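PDB 2RFR: uncharacterized protein from Novosphingobium aromaticivorans, which is of unknown function but has the NTF2-like (cystatin-like) fold of SnoaL-like proteins, a family whose cavity often binds or transforms small molecules. Local coordinates for residues A[35-40]-A[67-72]; A[47-52]-A[134-139]; A[82-87]-A[104-109]. All coordinates share one frame; numbering follows the deposited sequence. Where two conformers were deposited one is given.

Interaction 1 (A[35-40]-A[67-72]); sequences GDAEAL and LIDGQT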
ATOM      1  N   GLY A  35      -9.506  -6.712  16.729  1.00  9.07           N
ATOM      2  CA  GLY A  35     -10.318  -7.808  17.214  1.00 10.58           C
ATOM      3  C   GLY A  35     -11.763  -7.819  16.793  1.00  9.57           C
ATOM      4  O   GLY A  35     -12.587  -8.388  17.502  1.00 10.84           O
ATOM      5  N   ASP A  36     -12.063  -7.169  15.691  1.00  9.64           N
ATOM      6  CA  ASP A  36     -13.465  -7.061  15.266  1.00  9.78           C
ATOM      7  C   ASP A  36     -13.800  -8.268  14.399  1.00  9.39           C
ATOM      8  O   ASP A  36     -13.860  -8.211  13.169  1.00  9.63           O
ATOM      9  CB  ASP A  36     -13.685  -5.774  14.534  1.00 11.04           C
ATOM     10  CG  ASP A  36     -15.212  -5.476  14.319  1.00 16.17           C
ATOM     11  OD1 ASP A  36     -16.111  -6.409  14.401  1.00 16.48           O
ATOM     12  OD2 ASP A  36     -15.502  -4.284  14.074  1.00 20.83           O
ATOM     13  N   ALA A  37     -13.960  -9.401  15.073  1.00  9.98           N
ATOM     14  CA  ALA A  37     -14.110 -10.678  14.396  1.00 10.21           C
ATOM     15  C   ALA A  37     -15.316 -10.752  13.473  1.00  9.67           C
ATOM     16  O   ALA A  37     -15.244 -11.265  12.341  1.00  9.87           O
ATOM     17  CB  ALA A  37     -14.223 -11.796  15.442  1.00 11.65           C
ATOM     18  N   GLU A  38     -16.446 -10.250  13.953  1.00 10.78           N
ATOM     19  CA  GLU A  38     -17.651 -10.270  13.130  1.00 11.68           C
ATOM     20  C   GLU A  38     -17.481  -9.478  11.849  1.00 10.92           C
ATOM     21  O   GLU A  38     -17.786  -9.955  10.766  1.00 11.25           O
ATOM     22  CB  GLU A  38     -18.806  -9.668  13.963  1.00 14.88           C
ATOM     23  CG  GLU A  38     -20.154  -9.656  13.263  1.00 20.07           C
ATOM     24  CD  GLU A  38     -21.215  -9.081  14.155  1.00 22.57           C
ATOM     25  OE1 GLU A  38     -21.370  -7.832  14.203  1.00 31.52           O
ATOM     26  OE2 GLU A  38     -21.851  -9.899  14.837  1.00 33.32           O
ATOM     27  N   ALA A  39     -17.071  -8.220  11.952  1.00 11.05           N
ATOM     28  CA  ALA A  39     -16.908  -7.415  10.762  1.00 11.43           C
ATOM     29  C   ALA A  39     -15.879  -7.967   9.829  1.00  9.42           C
ATOM     30  O   ALA A  39     -16.032  -7.920   8.616  1.00 10.31           O
ATOM     31  CB  ALA A  39     -16.625  -5.957  11.130  1.00 12.47           C
ATOM     32  N   LEU A  40     -14.798  -8.508  10.378  1.00  9.16           N
ATOM     33  CA  LEU A  40     -13.780  -9.140   9.520  1.00  8.81           C
ATOM     34  C   LEU A  40     -14.368 -10.311   8.724  1.00  8.80           C
ATOM     35  O   LEU A  40     -14.165 -10.430   7.524  1.00  8.87           O
ATOM     36  CB  LEU A  40     -12.580  -9.550  10.357  1.00  8.89           C
ATOM     37  CG  LEU A  40     -11.436 -10.235   9.650  1.00  8.51           C
ATOM     38  CD1 LEU A  40     -10.109  -9.909  10.306  1.00  9.56           C
ATOM     39  CD2 LEU A  40     -11.643 -11.793   9.588  1.00  9.99           C
ATOM     40  N   LEU A  67     -11.203 -17.417  14.082  1.00 10.73           N
ATOM     41  CA  LEU A  67      -9.771 -17.204  13.994  1.00 10.59           C
ATOM     42  C   LEU A  67      -9.418 -15.952  14.817  1.00 11.05           C
ATOM     43  O   LEU A  67      -8.442 -15.944  15.537  1.00 13.10           O
ATOM     44  CB  LEU A  67      -9.310 -17.011  12.549  1.00 12.00           C
ATOM     45  CG  LEU A  67      -9.502 -18.135  11.579  1.00 14.35           C
ATOM     46  CD1 LEU A  67      -9.145 -17.699  10.143  1.00 18.02           C
ATOM     47  CD2 LEU A  67      -8.659 -19.285  12.027  1.00 17.78           C
ATOM     48  N   ILE A  68     -10.208 -14.878  14.708  1.00  9.13           N
ATOM     49  CA  ILE A  68      -9.900 -13.595  15.393  1.00  9.45           C
ATOM     50  C   ILE A  68     -10.231 -13.658  16.866  1.00  9.35           C
ATOM     51  O   ILE A  68      -9.564 -13.083  17.694  1.00 10.24           O
ATOM     52  CB  ILE A  68     -10.661 -12.496  14.650  1.00  9.70           C
ATOM     53  CG1 ILE A  68     -10.296 -12.443  13.148  1.00 10.62           C
ATOM     54  CG2 ILE A  68     -10.416 -11.123  15.300  1.00  9.61           C
ATOM     55  CD1 ILE A  68      -8.795 -12.343  12.860  1.00 11.93           C
ATOM     56  N   ASP A  69     -11.275 -14.400  17.197  1.00 10.07           N
ATOM     57  CA  ASP A  69     -11.622 -14.634  18.586  1.00 10.22           C
ATOM     58  C   ASP A  69     -10.780 -15.682  19.284  1.00 11.11           C
ATOM     59  O   ASP A  69     -10.854 -15.833  20.518  1.00 12.35           O
ATOM     60  CB  ASP A  69     -13.072 -15.025  18.675  1.00 11.38           C
ATOM     61  CG  ASP A  69     -14.046 -13.876  18.385  1.00 13.86           C
ATOM     62  OD1 ASP A  69     -13.658 -12.712  18.609  1.00 12.99           O
ATOM     63  OD2 ASP A  69     -15.228 -14.138  18.009  1.00 15.68           O
ATOM     64  N   GLY A  70      -9.952 -16.385  18.521  1.00 10.75           N
ATOM     65  CA  GLY A  70      -9.175 -17.484  19.021  1.00 11.45           C
ATOM     66  C   GLY A  70      -8.045 -17.088  19.906  1.00 11.25           C
ATOM     67  O   GLY A  70      -7.536 -15.956  19.883  1.00 11.87           O
ATOM     68  N   GLN A  71      -7.641 -18.015  20.776  0.60 13.62           N
ATOM     69  CA  GLN A  71      -6.551 -17.815  21.725  0.60 16.83           C
ATOM     70  C   GLN A  71      -5.331 -17.180  21.134  0.60 14.49           C
ATOM     71  O   GLN A  71      -4.761 -16.206  21.649  0.60 14.86           O
ATOM     72  CB  GLN A  71      -6.049 -19.161  22.257  0.60 18.94           C
ATOM     73  CG  GLN A  71      -6.756 -19.673  23.418  0.60 20.00           C
ATOM     74  CD  GLN A  71      -6.458 -21.165  23.641  0.60 20.29           C
ATOM     75  OE1 GLN A  71      -7.222 -21.812  24.378  0.60 35.81           O
ATOM     76  NE2 GLN A  71      -5.291 -21.713  23.057  0.60 14.39           N
ATOM     77  N   THR A  72      -4.788 -17.958  19.836  0.63 12.21           N
ATOM     78  CA  THR A  72      -3.521 -17.573  19.275  0.63 12.26           C
ATOM     79  C   THR A  72      -3.587 -16.085  18.844  0.63 11.63           C
ATOM     80  O   THR A  72      -2.704 -15.280  19.156  0.63 12.43           O
ATOM     81  CB  THR A  72      -3.179 -18.517  18.131  0.63 14.13           C
ATOM     82  OG1 THR A  72      -3.119 -19.848  18.648  0.63 18.07           O
ATOM     83  CG2 THR A  72      -1.875 -18.207  17.546  0.63 15.28           C
TER
HETATM   84  O   HOH W   1     -15.101 -10.492  18.675  1.00 25.43           O

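Interaction 2 (A[47-52]-A[134-139]); sequences DGEYAV and AVRREN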
ATOM      1  N   ASP A  47     -20.326 -18.412   2.973  1.00 11.38           N
ATOM      2  CA  ASP A  47     -19.564 -19.653   2.929  1.00 12.92           C
ATOM      3  C   ASP A  47     -18.122 -19.462   2.419  1.00 11.64           C
ATOM      4  O   ASP A  47     -17.498 -20.354   1.869  1.00 13.64           O
ATOM      5  CB  ASP A  47     -20.307 -20.694   2.094  1.00 13.72           C
ATOM      6  CG  ASP A  47     -20.411 -20.358   0.657  1.00 19.66           C
ATOM      7  OD1 ASP A  47     -20.201 -19.189   0.290  1.00 22.30           O
ATOM      8  OD2 ASP A  47     -20.846 -21.271  -0.129  1.00 27.71           O
ATOM      9  N   GLY A  48     -17.588 -18.281   2.682  1.00 10.65           N
ATOM     10  CA  GLY A  48     -16.224 -17.957   2.282  1.00  9.99           C
ATOM     11  C   GLY A  48     -15.184 -18.793   3.000  1.00  9.90           C
ATOM     12  O   GLY A  48     -15.426 -19.348   4.067  1.00 10.51           O
ATOM     13  N   GLU A  49     -13.976 -18.840   2.426  1.00  8.71           N
ATOM     14  CA  GLU A  49     -12.915 -19.657   3.012  1.00  9.42           C
ATOM     15  C   GLU A  49     -11.634 -18.838   3.159  1.00  8.99           C
ATOM     16  O   GLU A  49     -11.307 -17.979   2.330  1.00  9.06           O
ATOM     17  CB  GLU A  49     -12.623 -20.844   2.106  1.00 10.59           C
ATOM     18  CG  GLU A  49     -13.777 -21.775   1.947  1.00 14.56           C
ATOM     19  CD  GLU A  49     -13.321 -22.939   1.127  1.00 20.88           C
ATOM     20  OE1 GLU A  49     -12.697 -22.756   0.028  1.00 26.26           O
ATOM     21  OE2 GLU A  49     -13.712 -24.037   1.486  1.00 37.74           O
ATOM     22  N   TYR A  50     -10.877 -19.214   4.174  1.00  8.80           N
ATOM     23  CA  TYR A  50      -9.546 -18.682   4.399  1.00  8.40           C
ATOM     24  C   TYR A  50      -8.636 -19.870   4.682  1.00  8.67           C
ATOM     25  O   TYR A  50      -8.777 -20.549   5.715  1.00  8.48           O
ATOM     26  CB  TYR A  50      -9.568 -17.693   5.556  1.00  9.95           C
ATOM     27  CG  TYR A  50      -8.267 -16.934   5.813  1.00 10.00           C
ATOM     28  CD1 TYR A  50      -7.108 -17.053   5.028  1.00 10.23           C
ATOM     29  CD2 TYR A  50      -8.254 -15.939   6.815  1.00 12.44           C
ATOM     30  CE1 TYR A  50      -5.932 -16.351   5.345  1.00 11.34           C
ATOM     31  CE2 TYR A  50      -7.085 -15.239   7.110  1.00 13.70           C
ATOM     32  CZ  TYR A  50      -5.934 -15.436   6.351  1.00 12.98           C
ATOM     33  OH  TYR A  50      -4.742 -14.760   6.610  1.00 16.39           O
ATOM     34  N   ALA A  51      -7.737 -20.135   3.739  1.00  8.28           N
ATOM     35  CA  ALA A  51      -6.807 -21.258   3.737  1.00  8.30           C
ATOM     36  C   ALA A  51      -5.388 -20.767   3.906  1.00  9.36           C
ATOM     37  O   ALA A  51      -4.981 -19.796   3.270  1.00 11.87           O
ATOM     38  CB  ALA A  51      -6.965 -22.064   2.448  1.00  9.74           C
ATOM     39  N   VAL A  52      -4.654 -21.432   4.769  1.00  8.91           N
ATOM     40  CA  VAL A  52      -3.243 -21.150   5.030  1.00  8.85           C
ATOM     41  C   VAL A  52      -2.552 -22.507   4.998  1.00  8.66           C
ATOM     42  O   VAL A  52      -2.986 -23.430   5.648  1.00  9.14           O
ATOM     43  CB  VAL A  52      -3.001 -20.395   6.370  1.00  9.66           C
ATOM     44  CG1 VAL A  52      -1.507 -20.108   6.512  1.00 11.27           C
ATOM     45  CG2 VAL A  52      -3.827 -19.105   6.434  1.00 11.46           C
ATOM     46  N   ALA A 134     -15.208 -11.095  -0.482  1.00  8.96           N
ATOM     47  CA  ALA A 134     -14.245 -12.133  -0.669  1.00  8.96           C
ATOM     48  C   ALA A 134     -14.895 -13.509  -0.738  1.00  9.09           C
ATOM     49  O   ALA A 134     -15.854 -13.807  -0.007  1.00  9.60           O
ATOM     50  CB  ALA A 134     -13.192 -12.104   0.487  1.00 10.00           C
ATOM     51  N   VAL A 135     -14.367 -14.370  -1.587  1.00  9.15           N
ATOM     52  CA  VAL A 135     -14.809 -15.765  -1.692  1.00  9.45           C
ATOM     53  C   VAL A 135     -13.791 -16.673  -1.050  1.00  9.54           C
ATOM     54  O   VAL A 135     -14.107 -17.412  -0.131  1.00 10.66           O
ATOM     55  CB  VAL A 135     -15.069 -16.137  -3.147  1.00 10.15           C
ATOM     56  CG1 VAL A 135     -15.395 -17.657  -3.279  1.00 12.76           C
ATOM     57  CG2 VAL A 135     -16.199 -15.268  -3.712  1.00 12.53           C
ATOM     58  N   ARG A 136     -12.534 -16.600  -1.473  1.00  9.15           N
ATOM     59  CA  ARG A 136     -11.467 -17.418  -0.902  1.00  9.51           C
ATOM     60  C   ARG A 136     -10.221 -16.564  -0.769  1.00 10.16           C
ATOM     61  O   ARG A 136      -9.838 -15.814  -1.676  1.00 12.16           O
ATOM     62  CB  ARG A 136     -11.189 -18.626  -1.792  1.00 11.04           C
ATOM     63  CG  ARG A 136     -10.162 -19.573  -1.225  1.00 12.52           C
ATOM     64  CD  ARG A 136     -10.164 -20.906  -2.006  1.00 17.38           C
ATOM     65  NE  ARG A 136      -9.098 -21.833  -1.644  1.00 15.56           N
ATOM     66  CZ  ARG A 136      -9.122 -22.815  -0.725  1.00 19.51           C
ATOM     67  NH1 ARG A 136     -10.162 -23.036   0.005  1.00 27.35           N
ATOM     68  NH2 ARG A 136      -8.025 -23.544  -0.532  1.00 25.64           N
ATOM     69  N   ARG A 137      -9.522 -16.721   0.362  1.00  8.07           N
ATOM     70  CA  ARG A 137      -8.175 -16.169   0.524  1.00  8.04           C
ATOM     71  C   ARG A 137      -7.276 -17.358   0.800  1.00  8.07           C
ATOM     72  O   ARG A 137      -7.606 -18.207   1.623  1.00  8.55           O
ATOM     73  CB  ARG A 137      -8.121 -15.214   1.719  1.00  8.42           C
ATOM     74  CG  ARG A 137      -6.735 -14.579   1.962  1.00  8.61           C
ATOM     75  CD  ARG A 137      -6.761 -13.698   3.165  1.00  9.08           C
ATOM     76  NE  ARG A 137      -5.398 -13.222   3.441  1.00  8.90           N
ATOM     77  CZ  ARG A 137      -5.126 -12.431   4.455  1.00  9.25           C
ATOM     78  NH1 ARG A 137      -6.056 -12.041   5.294  1.00 11.72           N
ATOM     79  NH2 ARG A 137      -3.902 -12.022   4.608  1.00 10.34           N
ATOM     80  N   GLU A 138      -6.120 -17.378   0.135  1.00  7.70           N
ATOM     81  CA  GLU A 138      -5.096 -18.376   0.363  1.00  7.37           C
ATOM     82  C   GLU A 138      -3.807 -17.624   0.690  1.00  7.22           C
ATOM     83  O   GLU A 138      -3.434 -16.680   0.025  1.00  8.52           O
ATOM     84  CB  GLU A 138      -4.869 -19.196  -0.910  1.00  9.11           C
ATOM     85  CG  GLU A 138      -6.066 -20.060  -1.321  1.00 11.00           C
ATOM     86  CD  GLU A 138      -5.951 -20.646  -2.672  1.00 15.29           C
ATOM     87  OE1 GLU A 138      -5.300 -20.093  -3.560  1.00 24.47           O
ATOM     88  OE2 GLU A 138      -6.628 -21.645  -2.895  1.00 19.97           O
ATOM     89  N   ASN A 139      -3.068 -18.178   1.640  0.53  7.49           N
ATOM     90  CA  ASN A 139      -1.892 -17.547   2.163  0.53  7.56           C
ATOM     91  C   ASN A 139      -0.816 -18.615   2.430  0.53  7.98           C
ATOM     92  O   ASN A 139      -1.121 -19.758   2.799  0.53  8.30           O
ATOM     93  CB  ASN A 139      -2.396 -16.763   3.399  0.53 10.04           C
ATOM     94  CG  ASN A 139      -1.352 -16.341   4.343  0.53  9.52           C
ATOM     95  OD1 ASN A 139      -0.786 -17.152   5.044  0.53 14.09           O
ATOM     96  ND2 ASN A 139      -1.142 -15.025   4.435  0.53 11.99           N
TER
HETATM   97  O   HOH W   2     -11.058 -25.714   0.811  1.00 33.02           O

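Interaction 3 (A[82-87]-A[104-109]); sequences AHFLGP and VVFRCV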
ATOM      1  N   ALA A  82       0.658  -6.061  14.082  1.00  6.98           N
ATOM      2  CA  ALA A  82       0.114  -5.407  12.893  1.00  7.41           C
ATOM      3  C   ALA A  82       0.032  -6.418  11.786  1.00  6.75           C
ATOM      4  O   ALA A  82       1.026  -7.032  11.424  1.00  7.57           O
ATOM      5  CB  ALA A  82       1.001  -4.231  12.457  1.00  8.11           C
ATOM      6  N   HIS A  83      -1.156  -6.554  11.217  1.00  7.59           N
ATOM      7  CA  HIS A  83      -1.402  -7.371  10.021  1.00  7.88           C
ATOM      8  C   HIS A  83      -1.348  -6.415   8.864  1.00  9.08           C
ATOM      9  O   HIS A  83      -2.332  -5.727   8.546  1.00 10.29           O
ATOM     10  CB  HIS A  83      -2.731  -8.119  10.124  1.00  9.21           C
ATOM     11  CG  HIS A  83      -2.655  -9.242  11.115  1.00  9.49           C
ATOM     12  ND1 HIS A  83      -2.655  -9.051  12.484  1.00 10.09           N
ATOM     13  CD2 HIS A  83      -2.486 -10.571  10.928  1.00 11.01           C
ATOM     14  CE1 HIS A  83      -2.479 -10.223  13.085  1.00 10.63           C
ATOM     15  NE2 HIS A  83      -2.385 -11.167  12.163  1.00 12.27           N
ATOM     16  N   PHE A  84      -0.143  -6.302   8.305  0.65  7.55           N
ATOM     17  CA  PHE A  84       0.181  -5.305   7.306  0.65  7.24           C
ATOM     18  C   PHE A  84       0.114  -5.930   5.935  0.65  7.49           C
ATOM     19  O   PHE A  84       0.960  -6.735   5.534  0.65  7.85           O
ATOM     20  CB  PHE A  84       1.573  -4.744   7.618  0.65  7.25           C
ATOM     21  CG  PHE A  84       1.885  -3.417   6.983  0.65  7.78           C
ATOM     22  CD1 PHE A  84       1.707  -3.210   5.636  0.65 12.23           C
ATOM     23  CD2 PHE A  84       2.443  -2.397   7.699  0.65  9.19           C
ATOM     24  CE1 PHE A  84       2.050  -2.066   5.067  0.65 12.94           C
ATOM     25  CE2 PHE A  84       2.787  -1.223   7.125  0.65 10.18           C
ATOM     26  CZ  PHE A  84       2.622  -1.055   5.805  0.65 10.42           C
ATOM     27  N   LEU A  85      -0.942  -5.583   5.193  1.00  7.62           N
ATOM     28  CA  LEU A  85      -1.142  -6.069   3.808  1.00  7.88           C
ATOM     29  C   LEU A  85      -0.699  -4.968   2.892  1.00  8.34           C
ATOM     30  O   LEU A  85      -1.060  -3.810   3.070  1.00  8.91           O
ATOM     31  CB  LEU A  85      -2.575  -6.499   3.530  1.00  8.75           C
ATOM     32  CG  LEU A  85      -2.944  -7.878   4.083  1.00  9.62           C
ATOM     33  CD1 LEU A  85      -2.945  -7.959   5.609  1.00 12.82           C
ATOM     34  CD2 LEU A  85      -4.361  -8.250   3.574  1.00 11.33           C
ATOM     35  N   GLY A  86       0.107  -5.332   1.901  1.00  8.30           N
ATOM     36  CA  GLY A  86       0.595  -4.357   0.960  1.00  9.16           C
ATOM     37  C   GLY A  86      -0.417  -4.049  -0.126  1.00  8.42           C
ATOM     38  O   GLY A  86      -1.485  -4.652  -0.208  1.00  9.03           O
ATOM     39  N   PRO A  87      -0.076  -3.125  -0.998  1.00  7.81           N
ATOM     40  CA  PRO A  87      -0.905  -2.841  -2.176  1.00  8.79           C
ATOM     41  C   PRO A  87      -1.114  -4.077  -2.992  1.00  9.24           C
ATOM     42  O   PRO A  87      -0.202  -4.926  -3.161  1.00  9.98           O
ATOM     43  CB  PRO A  87      -0.029  -1.863  -2.967  1.00 10.02           C
ATOM     44  CG  PRO A  87       0.841  -1.200  -1.936  1.00 10.50           C
ATOM     45  CD  PRO A  87       1.130  -2.305  -0.974  1.00  9.56           C
ATOM     46  N   VAL A 104       2.643  -8.981   5.884  1.00  7.20           N
ATOM     47  CA  VAL A 104       3.604  -9.144   6.954  1.00  7.46           C
ATOM     48  C   VAL A 104       2.861  -9.010   8.267  1.00  7.43           C
ATOM     49  O   VAL A 104       2.126  -8.031   8.445  1.00  9.43           O
ATOM     50  CB  VAL A 104       4.767  -8.108   6.865  1.00  7.86           C
ATOM     51  CG1 VAL A 104       5.742  -8.294   8.029  1.00 10.12           C
ATOM     52  CG2 VAL A 104       5.445  -8.215   5.506  1.00 10.65           C
ATOM     53  N   VAL A 105       3.079  -9.952   9.155  1.00  6.77           N
ATOM     54  CA  VAL A 105       2.631  -9.817  10.518  1.00  7.38           C
ATOM     55  C   VAL A 105       3.780  -9.312  11.342  1.00  6.64           C
ATOM     56  O   VAL A 105       4.769 -10.029  11.529  1.00  7.49           O
ATOM     57  CB  VAL A 105       2.061 -11.132  11.116  1.00  7.98           C
ATOM     58  CG1 VAL A 105       1.559 -10.882  12.531  1.00 10.94           C
ATOM     59  CG2 VAL A 105       0.985 -11.712  10.225  1.00 10.72           C
ATOM     60  N   PHE A 106       3.702  -8.066  11.787  1.00  6.27           N
ATOM     61  CA  PHE A 106       4.655  -7.512  12.721  1.00  7.01           C
ATOM     62  C   PHE A 106       4.235  -7.867  14.147  1.00  7.69           C
ATOM     63  O   PHE A 106       3.053  -7.829  14.460  1.00  9.08           O
ATOM     64  CB  PHE A 106       4.779  -5.998  12.576  1.00  7.86           C
ATOM     65  CG  PHE A 106       5.372  -5.561  11.269  1.00  7.67           C
ATOM     66  CD1 PHE A 106       6.758  -5.465  11.105  1.00  8.97           C
ATOM     67  CD2 PHE A 106       4.556  -5.252  10.181  1.00  8.54           C
ATOM     68  CE1 PHE A 106       7.254  -5.104   9.883  1.00  8.67           C
ATOM     69  CE2 PHE A 106       5.067  -4.869   8.972  1.00  8.99           C
ATOM     70  CZ  PHE A 106       6.433  -4.779   8.824  1.00  9.09           C
ATOM     71  N   ARG A 107       5.177  -8.220  14.995  1.00  7.14           N
ATOM     72  CA  ARG A 107       4.912  -8.579  16.354  1.00  6.72           C
ATOM     73  C   ARG A 107       5.902  -7.882  17.255  1.00  7.72           C
ATOM     74  O   ARG A 107       7.107  -7.841  16.963  1.00  8.70           O
ATOM     75  CB  ARG A 107       5.054 -10.091  16.523  1.00  8.37           C
ATOM     76  CG  ARG A 107       4.752 -10.646  17.925  1.00  8.02           C
ATOM     77  CD  ARG A 107       5.103 -12.127  17.968  1.00 10.14           C
ATOM     78  NE  ARG A 107       4.872 -12.672  19.295  1.00 10.11           N
ATOM     79  CZ  ARG A 107       5.547 -13.656  19.848  1.00 10.46           C
ATOM     80  NH1 ARG A 107       6.490 -14.290  19.188  1.00 10.41           N
ATOM     81  NH2 ARG A 107       5.278 -14.016  21.072  1.00 12.15           N
ATOM     82  N   CYS A 108       5.410  -7.365  18.385  1.00  6.96           N
ATOM     83  CA  CYS A 108       6.265  -6.805  19.419  1.00  6.70           C
ATOM     84  C   CYS A 108       6.673  -7.891  20.355  1.00  7.32           C
ATOM     85  O   CYS A 108       5.795  -8.577  20.913  1.00  8.00           O
ATOM     86  CB  CYS A 108       5.518  -5.661  20.103  1.00  7.16           C
ATOM     87  SG  CYS A 108       6.480  -4.780  21.337  1.00  9.56           S
ATOM     88  N   VAL A 109       7.982  -8.096  20.533  1.00  7.86           N
ATOM     89  CA  VAL A 109       8.542  -9.071  21.468  1.00  8.69           C
ATOM     90  C   VAL A 109       9.571  -8.359  22.302  1.00  8.96           C
ATOM     91  O   VAL A 109      10.497  -7.761  21.795  1.00  9.38           O
ATOM     92  CB  VAL A 109       9.131 -10.287  20.752  1.00 10.51           C
ATOM     93  CG1 VAL A 109       9.790 -11.277  21.782  1.00 13.28           C
ATOM     94  CG2 VAL A 109       8.074 -11.032  19.885  1.00 13.57           C
TER

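Interaction 1 (A[35-40]-A[67-72])
The methyl of A37 sits over one face of the D69 carboxylate, with A37 CB 3.3 Å from D69 OD1 and 3.6 Å from D69 OD2. D69 OD1 also accepts a hydrogen bond from water 1 at 2.6 Å, a water that bonds G35 O weakly as well, and pairs with the guanidinium of R74, which bonds G35 O too. This is the helical side of the NTF2-like fold, where a helix-to-helix corner meets the end of helix 61-69. G35 closes the long helix 5-33 in a Schellman motif, its phi of 74° being easy for a glycine, and D36 N-caps the next helix: A39 N donates to D36 OD1 at 3.2 Å from above the carboxylate plane. A37 then suits a tight place, being small enough for the two backbones to approach to 5.2 Å between A37 CA and I68 CA. I68 fills the interface with both branches: CG1 lies beside the backbone N (chi1 -57°) and runs on with CD1 to L40, which leaves CG2 anti to that N and 3.8 Å from G35 CA. Cutting this isoleucine back to an alanine is likely to open a gap between L40 and G35, L40 CD1 losing its contact across these segments. Leucine and isoleucine cross obliquely here, and L40 CD1 rests 3.8 Å from I68 CD1.

Interaction 2 (A[47-52]-A[134-139])
G48 CA approaches V135 O at 3.3 Å, a CA-H...O contact that opens the pairing of the two strands. E49 follows with its N bonded to V135 O and its O accepting R137 N, so it grips the partner strand on both sides of R136. Its side chain does more: R136 NH1 makes a short but bent salt-bridge bond to E49 OE1 at 2.6 Å. E49 OE1 lies near the guanidinium plane, while NH1 comes in from above the carboxylate plane, 61° out of it. At another edge of that guanidinium, R136 NE binds E138 OE2 at 2.8 Å; the two carboxylates thus hold the arginine's rotation, and water 2 links E49 OE2 to R136 NH1. The strands run almost parallel, pairing 48-52, which lies between 58-59 and 131-141, with the last strand in sequence of this NTF2-like fold's mixed sheet. Y50 turns to the other face, its CG anti to the backbone N (chi1 -174°), which lays the ring along extended R137. R137 CD sits over the ring, 3.8 Å from its centroid, and Y50 OH stands over the middle of the guanidinium, whose plane is only 8° from the ring's. R137 NH2 is bonded to N121, and Y28 adds a cation-pi contact. A51, short enough to slip beneath R136, places CB 3.5 Å from R136 NH2, while A51 N bonds R137 O. V52 ends the run alongside N139, whose N donates to A51 O at 3.0 Å.

Interaction 3 (A[82-87]-A[104-109])
A82 O is gripped twice: F106 N donates to it in the carbonyl plane at 2.9 Å, and V105 CA brings a CA-H...O contact at 3.3 Å. A82 N returns a bond to F106 O, and F84 and V104 repeat the exchange, V104 N reaching F84 O at 2.8 Å. Between these hydrogen-bonded pairs, H83 and V105 form the non-hydrogen-bonded pair of this antiparallel hairpin of the NTF2-like fold. Their side chains run side by side; V105 CG1 lies over the imidazole, 4.2 Å from its centroid, a CH-pi contact from one branch of V105, the other branch (CG2) touching H83 CD2. H83 ND1 is bonded to D33 OD1, which fixes how the imidazole is turned. On the other face, F106 stands with CG beside its backbone N (chi1 -66°), which swings CE2 to 3.7 Å from F84 CB, in line with the F106 ring's edge. A82, being small, lets its CB pack against F106 CB. Strand 112-128 flanks 104-109 on its other side, and L76 of helix 71-79 covers H83 and V105. The face of A82, F84, V104 and F106 packs on two other subunits, A82 on V118 of the second and V104 on F106 of the third.

Overall arrangement
Interaction 3 is the most buried, its apolar face packed against neighbouring subunits, whereas interactions 1 and 2 are only partly buried and touch no other chain. Interactions 2 and 3 belong to one sheet, parallel in the former and antiparallel in the latter, and both rest on backbone bonds; they meet where R137 NH2 lies against L85 CD2. Interaction 1 joins helices through side chains and a water, without direct polar bonds between its segments, and reaches the sheet where L67 CD1 packs on Y50 CD2. Charge also differs with place: interaction 2 carries a salt-bridge network on one face, while aliphatic and aromatic groups dominate interaction 3.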